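N-acetylneuraminate epimerase (Escherichia coli, PDB 2UVK) catalyses the interconversion of the alpha and beta anomers of N-acetylneuraminic acid, speeding sialic acid mutarotation in the bacterial periplasm. Local coordinates at residues B[46-58]-B[85-98]. Sequence-based numbering, arbitrary orientation.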
ATOM      1  N   THR B  46      -4.352 -36.069  -9.584  1.00 22.81           N
ATOM      2  CA  THR B  46      -3.986 -35.906 -10.978  1.00 22.76           C
ATOM      3  C   THR B  46      -3.234 -34.589 -11.180  1.00 21.70           C
ATOM      4  O   THR B  46      -3.751 -33.538 -10.847  1.00 20.21           O
ATOM      5  CB  THR B  46      -5.247 -35.892 -11.868  1.00 23.60           C
ATOM      6  OG1 THR B  46      -5.901 -37.165 -11.776  1.00 25.47           O
ATOM      7  CG2 THR B  46      -4.903 -35.575 -13.328  1.00 24.51           C
ATOM      8  N   ALA B  47      -2.038 -34.672 -11.760  1.00 20.61           N
ATOM      9  CA  ALA B  47      -1.229 -33.483 -12.061  1.00 20.07           C
ATOM     10  C   ALA B  47      -1.865 -32.630 -13.141  1.00 19.46           C
ATOM     11  O   ALA B  47      -2.296 -33.125 -14.196  1.00 19.98           O
ATOM     12  CB  ALA B  47       0.179 -33.877 -12.471  1.00 20.24           C
ATOM     13  N   LEU B  48      -1.937 -31.328 -12.869  1.00 18.02           N
ATOM     14  CA  LEU B  48      -2.503 -30.365 -13.775  1.00 17.01           C
ATOM     15  C   LEU B  48      -1.398 -29.576 -14.490  1.00 16.33           C
ATOM     16  O   LEU B  48      -0.201 -29.748 -14.217  1.00 17.00           O
ATOM     17  CB  LEU B  48      -3.439 -29.437 -12.991  1.00 16.91           C
ATOM     18  CG  LEU B  48      -4.568 -30.095 -12.192  1.00 15.86           C
ATOM     19  CD1 LEU B  48      -5.436 -29.053 -11.502  1.00 18.28           C
ATOM     20  CD2 LEU B  48      -5.434 -31.000 -13.124  1.00 16.70           C
ATOM     21  N   ALA B  49      -1.805 -28.684 -15.370  1.00 16.25           N
ATOM     22  CA  ALA B  49      -0.874 -27.782 -16.022  1.00 15.97           C
ATOM     23  C   ALA B  49      -0.134 -26.967 -14.958  1.00 15.85           C
ATOM     24  O   ALA B  49      -0.732 -26.525 -13.972  1.00 16.48           O
ATOM     25  CB  ALA B  49      -1.615 -26.879 -16.985  1.00 15.96           C
ATOM     26  N   ALA B  50       1.158 -26.799 -15.169  1.00 15.44           N
ATOM     27  CA  ALA B  50       1.997 -26.054 -14.229  1.00 15.47           C
ATOM     28  C   ALA B  50       1.586 -24.594 -14.131  1.00 15.35           C
ATOM     29  O   ALA B  50       1.177 -23.958 -15.085  1.00 15.75           O
ATOM     30  CB  ALA B  50       3.465 -26.153 -14.641  1.00 16.12           C
ATOM     31  N   PHE B  51       1.727 -24.055 -12.925  1.00 15.22           N
ATOM     32  CA  PHE B  51       1.507 -22.634 -12.692  1.00 14.80           C
ATOM     33  C   PHE B  51       2.577 -21.830 -13.422  1.00 14.57           C
ATOM     34  O   PHE B  51       3.755 -22.081 -13.212  1.00 16.62           O
ATOM     35  CB  PHE B  51       1.550 -22.377 -11.183  1.00 14.43           C
ATOM     36  CG  PHE B  51       1.176 -20.977 -10.790  1.00 12.50           C
ATOM     37  CD1 PHE B  51      -0.128 -20.539 -10.865  1.00 13.24           C
ATOM     38  CD2 PHE B  51       2.147 -20.085 -10.337  1.00 12.81           C
ATOM     39  CE1 PHE B  51      -0.454 -19.238 -10.491  1.00 14.13           C
ATOM     40  CE2 PHE B  51       1.805 -18.811  -9.967  1.00 13.49           C
ATOM     41  CZ  PHE B  51       0.524 -18.397 -10.037  1.00 13.43           C
ATOM     42  N   PRO B  52       2.175 -20.877 -14.275  1.00 15.09           N
ATOM     43  CA  PRO B  52       3.133 -20.144 -15.070  1.00 15.22           C
ATOM     44  C   PRO B  52       3.820 -18.963 -14.384  1.00 15.00           C
ATOM     45  O   PRO B  52       4.702 -18.341 -14.982  1.00 16.42           O
ATOM     46  CB  PRO B  52       2.266 -19.627 -16.218  1.00 15.92           C
ATOM     47  CG  PRO B  52       0.989 -19.422 -15.649  1.00 16.24           C
ATOM     48  CD  PRO B  52       0.805 -20.508 -14.665  1.00 15.21           C
ATOM     49  N   GLY B  53       3.410 -18.633 -13.160  1.00 14.54           N
ATOM     50  CA  GLY B  53       3.980 -17.456 -12.461  1.00 14.89           C
ATOM     51  C   GLY B  53       5.133 -17.738 -11.511  1.00 14.93           C
ATOM     52  O   GLY B  53       5.522 -16.863 -10.682  1.00 15.07           O
ATOM     53  N   GLY B  54       5.711 -18.934 -11.611  1.00 13.91           N
ATOM     54  CA  GLY B  54       6.745 -19.380 -10.720  1.00 13.06           C
ATOM     55  C   GLY B  54       6.237 -19.846  -9.376  1.00 12.23           C
ATOM     56  O   GLY B  54       5.054 -19.659  -9.068  1.00 13.37           O
ATOM     57  N   PRO B  55       7.105 -20.464  -8.561  1.00 11.83           N
ATOM     58  CA  PRO B  55       6.707 -20.902  -7.229  1.00 11.20           C
ATOM     59  C   PRO B  55       6.196 -19.754  -6.376  1.00 10.58           C
ATOM     60  O   PRO B  55       6.701 -18.649  -6.491  1.00 11.23           O
ATOM     61  CB  PRO B  55       7.995 -21.445  -6.642  1.00 12.45           C
ATOM     62  CG  PRO B  55       8.805 -21.890  -7.886  1.00 12.75           C
ATOM     63  CD  PRO B  55       8.503 -20.846  -8.867  1.00 12.23           C
ATOM     64  N   ARG B  56       5.192 -20.042  -5.547  1.00  9.96           N
ATOM     65  CA  ARG B  56       4.587 -19.038  -4.644  1.00  9.61           C
ATOM     66  C   ARG B  56       4.344 -19.670  -3.302  1.00  9.14           C
ATOM     67  O   ARG B  56       3.681 -20.723  -3.232  1.00  8.51           O
ATOM     68  CB  ARG B  56       3.231 -18.527  -5.149  1.00 10.24           C
ATOM     69  CG  ARG B  56       3.219 -17.923  -6.540  1.00 10.48           C
ATOM     70  CD  ARG B  56       4.058 -16.656  -6.713  1.00 12.63           C
ATOM     71  NE  ARG B  56       4.049 -16.159  -8.093  1.00 12.08           N
ATOM     72  CZ  ARG B  56       3.144 -15.355  -8.637  1.00 10.98           C
ATOM     73  NH1 ARG B  56       2.107 -14.919  -7.929  1.00 10.90           N
ATOM     74  NH2 ARG B  56       3.263 -14.942  -9.897  1.00 12.92           N
ATOM     75  N   ASP B  57       4.858 -19.048  -2.238  1.00  9.11           N
ATOM     76  CA  ASP B  57       4.468 -19.386  -0.864  1.00  9.12           C
ATOM     77  C   ASP B  57       3.426 -18.382  -0.397  1.00  8.66           C
ATOM     78  O   ASP B  57       3.471 -17.219  -0.739  1.00  8.64           O
ATOM     79  CB  ASP B  57       5.664 -19.302   0.086  1.00  9.54           C
ATOM     80  CG  ASP B  57       6.604 -20.470  -0.012  1.00 12.75           C
ATOM     81  OD1 ASP B  57       6.295 -21.527  -0.605  1.00 14.36           O
ATOM     82  OD2 ASP B  57       7.725 -20.317   0.554  1.00 18.80           O
ATOM     83  N   GLN B  58       2.442 -18.863   0.351  1.00  8.95           N
ATOM     84  CA  GLN B  58       1.452 -17.949   0.915  1.00  9.48           C
ATOM     85  C   GLN B  58       0.565 -17.245  -0.125  1.00  8.52           C
ATOM     86  O   GLN B  58       0.031 -16.154   0.111  1.00  9.73           O
ATOM     87  CB  GLN B  58       2.086 -16.926   1.882  1.00  9.76           C
ATOM     88  CG  GLN B  58       2.801 -17.583   3.058  1.00 13.59           C
ATOM     89  CD  GLN B  58       3.245 -16.599   4.096  1.00 15.03           C
ATOM     90  OE1 GLN B  58       2.445 -15.822   4.595  1.00 22.21           O
ATOM     91  NE2 GLN B  58       4.531 -16.590   4.399  1.00 20.85           N
ATOM     92  N   PHE B  85       4.087 -10.740  -4.559  1.00  8.31           N
ATOM     93  CA  PHE B  85       3.398 -10.468  -5.826  1.00  9.04           C
ATOM     94  C   PHE B  85       2.018  -9.845  -5.612  1.00  9.46           C
ATOM     95  O   PHE B  85       1.457  -9.994  -4.535  1.00  9.96           O
ATOM     96  CB  PHE B  85       3.216 -11.781  -6.619  1.00  9.20           C
ATOM     97  CG  PHE B  85       4.494 -12.311  -7.228  1.00  9.67           C
ATOM     98  CD1 PHE B  85       4.736 -12.098  -8.560  1.00 11.63           C
ATOM     99  CD2 PHE B  85       5.371 -13.089  -6.515  1.00 11.71           C
ATOM    100  CE1 PHE B  85       5.889 -12.564  -9.140  1.00 12.85           C
ATOM    101  CE2 PHE B  85       6.507 -13.570  -7.094  1.00 13.15           C
ATOM    102  CZ  PHE B  85       6.745 -13.308  -8.435  1.00 12.87           C
ATOM    103  N   ASN B  86       1.489  -9.167  -6.624  1.00  9.08           N
ATOM    104  CA  ASN B  86       0.157  -8.542  -6.558  1.00  9.21           C
ATOM    105  C   ASN B  86      -0.710  -8.981  -7.720  1.00 10.29           C
ATOM    106  O   ASN B  86      -1.605  -8.264  -8.125  1.00 11.23           O
ATOM    107  CB  ASN B  86       0.237  -7.007  -6.544  1.00  9.22           C
ATOM    108  CG  ASN B  86       0.543  -6.411  -7.928  1.00 10.37           C
ATOM    109  OD1 ASN B  86       1.311  -7.009  -8.708  1.00 13.39           O
ATOM    110  ND2 ASN B  86      -0.048  -5.258  -8.249  1.00 10.80           N
ATOM    111  N   ASP B  87      -0.420 -10.160  -8.260  1.00 10.33           N
ATOM    112  CA  ASP B  87      -1.053 -10.585  -9.509  1.00 11.13           C
ATOM    113  C   ASP B  87      -2.167 -11.611  -9.326  1.00 10.88           C
ATOM    114  O   ASP B  87      -2.412 -12.116  -8.220  1.00 10.97           O
ATOM    115  CB  ASP B  87       0.002 -11.106 -10.501  1.00 11.72           C
ATOM    116  CG  ASP B  87       0.801 -12.278  -9.969  1.00 11.22           C
ATOM    117  OD1 ASP B  87       0.517 -12.770  -8.838  1.00 11.70           O
ATOM    118  OD2 ASP B  87       1.759 -12.712 -10.669  1.00 14.38           O
ATOM    119  N   VAL B  88      -2.878 -11.854 -10.431  1.00 10.90           N
ATOM    120  CA  VAL B  88      -3.946 -12.850 -10.468  1.00 11.16           C
ATOM    121  C   VAL B  88      -3.745 -13.740 -11.700  1.00 12.02           C
ATOM    122  O   VAL B  88      -3.502 -13.241 -12.807  1.00 12.86           O
ATOM    123  CB  VAL B  88      -5.323 -12.167 -10.555  1.00 11.32           C
ATOM    124  CG1 VAL B  88      -6.472 -13.204 -10.454  1.00 12.78           C
ATOM    125  CG2 VAL B  88      -5.467 -11.067  -9.504  1.00 13.14           C
ATOM    126  N   HIS B  89      -3.806 -15.042 -11.464  1.00 11.72           N
ATOM    127  CA  HIS B  89      -3.821 -16.035 -12.536  1.00 11.72           C
ATOM    128  C   HIS B  89      -5.153 -16.752 -12.519  1.00 12.90           C
ATOM    129  O   HIS B  89      -5.758 -16.923 -11.479  1.00 12.69           O
ATOM    130  CB  HIS B  89      -2.683 -17.022 -12.345  1.00 11.89           C
ATOM    131  CG  HIS B  89      -1.336 -16.473 -12.706  1.00 12.72           C
ATOM    132  ND1 HIS B  89      -0.631 -15.620 -11.887  1.00 13.31           N
ATOM    133  CD2 HIS B  89      -0.546 -16.686 -13.789  1.00 12.69           C
ATOM    134  CE1 HIS B  89       0.531 -15.325 -12.453  1.00 12.49           C
ATOM    135  NE2 HIS B  89       0.608 -15.964 -13.609  1.00 13.02           N
ATOM    136  N   LYS B  90      -5.605 -17.169 -13.705  1.00 13.76           N
ATOM    137  CA  LYS B  90      -6.852 -17.921 -13.838  1.00 15.69           C
ATOM    138  C   LYS B  90      -6.582 -19.269 -14.461  1.00 15.12           C
ATOM    139  O   LYS B  90      -5.923 -19.349 -15.495  1.00 16.10           O
ATOM    140  CB  LYS B  90      -7.825 -17.147 -14.719  1.00 15.97           C
ATOM    141  CG  LYS B  90      -9.139 -17.858 -14.994  1.00 17.81           C
ATOM    142  CD  LYS B  90     -10.117 -16.961 -15.728  1.00 19.17           C
ATOM    143  CE  LYS B  90      -9.685 -16.676 -17.154  1.00 23.04           C
ATOM    144  NZ  LYS B  90      -9.856 -17.843 -18.065  1.00 27.37           N
ATOM    145  N   TYR B  91      -7.096 -20.314 -13.834  1.00 15.68           N
ATOM    146  CA  TYR B  91      -7.010 -21.680 -14.377  1.00 15.67           C
ATOM    147  C   TYR B  91      -8.392 -22.130 -14.805  1.00 16.55           C
ATOM    148  O   TYR B  91      -9.346 -22.068 -14.032  1.00 16.08           O
ATOM    149  CB  TYR B  91      -6.479 -22.633 -13.328  1.00 15.58           C
ATOM    150  CG  TYR B  91      -6.514 -24.093 -13.721  1.00 15.98           C
ATOM    151  CD1 TYR B  91      -5.571 -24.630 -14.590  1.00 16.52           C
ATOM    152  CD2 TYR B  91      -7.499 -24.937 -13.217  1.00 17.10           C
ATOM    153  CE1 TYR B  91      -5.591 -25.969 -14.928  1.00 17.16           C
ATOM    154  CE2 TYR B  91      -7.529 -26.294 -13.581  1.00 16.69           C
ATOM    155  CZ  TYR B  91      -6.572 -26.784 -14.415  1.00 16.56           C
ATOM    156  OH  TYR B  91      -6.600 -28.103 -14.783  1.00 18.54           O
ATOM    157  N   ASN B  92      -8.471 -22.568 -16.060  1.00 17.98           N
ATOM    158  CA  ASN B  92      -9.714 -23.114 -16.635  1.00 19.54           C
ATOM    159  C   ASN B  92      -9.654 -24.646 -16.586  1.00 19.92           C
ATOM    160  O   ASN B  92      -8.844 -25.265 -17.263  1.00 20.36           O
ATOM    161  CB  ASN B  92      -9.891 -22.580 -18.060  1.00 19.90           C
ATOM    162  CG  ASN B  92     -11.156 -23.095 -18.738  1.00 22.75           C
ATOM    163  OD1 ASN B  92     -11.870 -23.923 -18.192  1.00 22.31           O
ATOM    164  ND2 ASN B  92     -11.445 -22.570 -19.923  1.00 26.26           N
ATOM    165  N   PRO B  93     -10.450 -25.255 -15.709  1.00 21.54           N
ATOM    166  CA  PRO B  93     -10.375 -26.715 -15.599  1.00 22.76           C
ATOM    167  C   PRO B  93     -10.853 -27.474 -16.849  1.00 24.15           C
ATOM    168  O   PRO B  93     -10.408 -28.602 -17.084  1.00 23.71           O
ATOM    169  CB  PRO B  93     -11.235 -27.042 -14.377  1.00 22.84           C
ATOM    170  CG  PRO B  93     -11.938 -25.786 -13.986  1.00 23.29           C
ATOM    171  CD  PRO B  93     -11.418 -24.650 -14.782  1.00 21.31           C
ATOM    172  N   LYS B  94     -11.713 -26.851 -17.644  1.00 25.40           N
ATOM    173  CA  LYS B  94     -12.247 -27.516 -18.832  1.00 27.18           C
ATOM    174  C   LYS B  94     -11.172 -27.696 -19.899  1.00 26.60           C
ATOM    175  O   LYS B  94     -11.207 -28.661 -20.680  1.00 27.67           O
ATOM    176  CB  LYS B  94     -13.419 -26.723 -19.383  1.00 27.82           C
ATOM    177  CG  LYS B  94     -14.554 -26.570 -18.381  1.00 29.42           C
ATOM    178  CD  LYS B  94     -15.849 -26.112 -19.042  1.00 30.52           C
ATOM    179  CE  LYS B  94     -17.007 -26.123 -18.064  1.00 32.54           C
ATOM    180  NZ  LYS B  94     -18.259 -25.650 -18.714  1.00 34.89           N
ATOM    181  N   THR B  95     -10.209 -26.778 -19.920  1.00 25.91           N
ATOM    182  CA  THR B  95      -9.112 -26.787 -20.875  1.00 24.95           C
ATOM    183  C   THR B  95      -7.740 -27.063 -20.248  1.00 24.23           C
ATOM    184  O   THR B  95      -6.740 -27.100 -20.958  1.00 23.50           O
ATOM    185  CB  THR B  95      -9.063 -25.449 -21.626  1.00 25.52           C
ATOM    186  OG1 THR B  95      -8.898 -24.378 -20.690  1.00 25.91           O
ATOM    187  CG2 THR B  95     -10.355 -25.228 -22.376  1.00 26.40           C
ATOM    188  N   ASN B  96      -7.694 -27.242 -18.922  1.00 23.83           N
ATOM    189  CA  ASN B  96      -6.433 -27.479 -18.197  1.00 23.65           C
ATOM    190  C   ASN B  96      -5.359 -26.473 -18.606  1.00 22.61           C
ATOM    191  O   ASN B  96      -4.235 -26.841 -18.951  1.00 21.79           O
ATOM    192  CB  ASN B  96      -5.958 -28.919 -18.414  1.00 23.79           C
ATOM    193  CG  ASN B  96      -4.772 -29.323 -17.527  1.00 23.31           C
ATOM    194  OD1 ASN B  96      -4.615 -28.864 -16.387  1.00 20.59           O
ATOM    195  ND2 ASN B  96      -3.944 -30.214 -18.049  1.00 23.13           N
ATOM    196  N   SER B  97      -5.716 -25.185 -18.522  1.00 21.70           N
ATOM    197  CA  SER B  97      -4.839 -24.123 -18.999  1.00 21.04           C
ATOM    198  C   SER B  97      -4.897 -22.925 -18.061  1.00 19.50           C
ATOM    199  O   SER B  97      -5.966 -22.586 -17.545  1.00 19.36           O
ATOM    200  CB  SER B  97      -5.223 -23.695 -20.434  1.00 21.42           C
ATOM    201  OG  SER B  97      -6.564 -23.243 -20.506  1.00 25.30           O
ATOM    202  N   TRP B  98      -3.741 -22.279 -17.925  1.00 18.23           N
ATOM    203  CA  TRP B  98      -3.584 -21.055 -17.092  1.00 17.35           C
ATOM    204  C   TRP B  98      -3.425 -19.828 -17.971  1.00 18.03           C
ATOM    205  O   TRP B  98      -2.803 -19.889 -19.040  1.00 19.63           O
ATOM    206  CB  TRP B  98      -2.326 -21.160 -16.242  1.00 15.96           C
ATOM    207  CG  TRP B  98      -2.387 -22.131 -15.137  1.00 15.44           C
ATOM    208  CD1 TRP B  98      -1.958 -23.423 -15.159  1.00 14.65           C
ATOM    209  CD2 TRP B  98      -2.848 -21.884 -13.788  1.00 14.22           C
ATOM    210  NE1 TRP B  98      -2.157 -24.008 -13.926  1.00 15.63           N
ATOM    211  CE2 TRP B  98      -2.689 -23.081 -13.065  1.00 13.42           C
ATOM    212  CE3 TRP B  98      -3.398 -20.768 -13.141  1.00 13.36           C
ATOM    213  CZ2 TRP B  98      -3.064 -23.209 -11.726  1.00 13.90           C
ATOM    214  CZ3 TRP B  98      -3.753 -20.892 -11.784  1.00 13.80           C
ATOM    215  CH2 TRP B  98      -3.597 -22.104 -11.105  1.00 14.07           C
TER
HETATM  216  O   HOH W   1      -1.903 -32.004 -16.748  1.00 24.89           O
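From Ala49, whose CA lies 6.0 Å from that of Asn96, residues 46-58 run on from strand 46-47 across residues 85-98, passing Trp98 and His89 before Arg56 comes opposite Phe85. Arg56 shows how one guanidinium can be held at its edge and over both faces. It meets Asp87 end-on, NH1 to OD1 and NH2 to OD2, each 2.8 Å, both oxygens using their syn lone pairs and the two flat groups nearly coplanar. NE and NH2 together grip Gly53 O from one face of its carbonyl plane. The Phe85 ring stacks on one guanidinium face in a cation-pi contact, planes 4° apart, and Arg56 CZ lies 3.6 Å from the centroid of the Phe85 ring; Phe51 covers the opposite face. A leucine in place of Arg56 would probably leave the buried Asp87 carboxylate without its two-pronged salt-bridge partner and Gly53 O without its side-chain donors. Phe51, its CG anti to the backbone N (chi1 -173°), turns its edge to two aromatic faces, His89 and, at planes 88° apart, Trp98. Pro52 CD lies over the five-membered ring of Trp98, 3.6 Å from Trp98 CG, and Trp98 NE1 donates to Ala49 O (2.9 Å), from above the carbonyl plane. Farther out, Asn96 OD1 accepts from Ala49 N (3.0 Å, nearly straight) and from Tyr91 OH, which arrive from opposite faces of the amide, while Leu48 CD2 packs 3.5 Å from Tyr91 OH. A water links Asn96 ND2 to Ala47 O. Trp33 of the first sheet also meets the Trp98 ring. The link from the sheet ending with strand 46-47 to the next thus packs on that sheet's strands 88-92 and 97-100, joining segments of Kelch repeats 1 and 2 in a blade-to-blade junction characteristic of a Kelch beta-propeller.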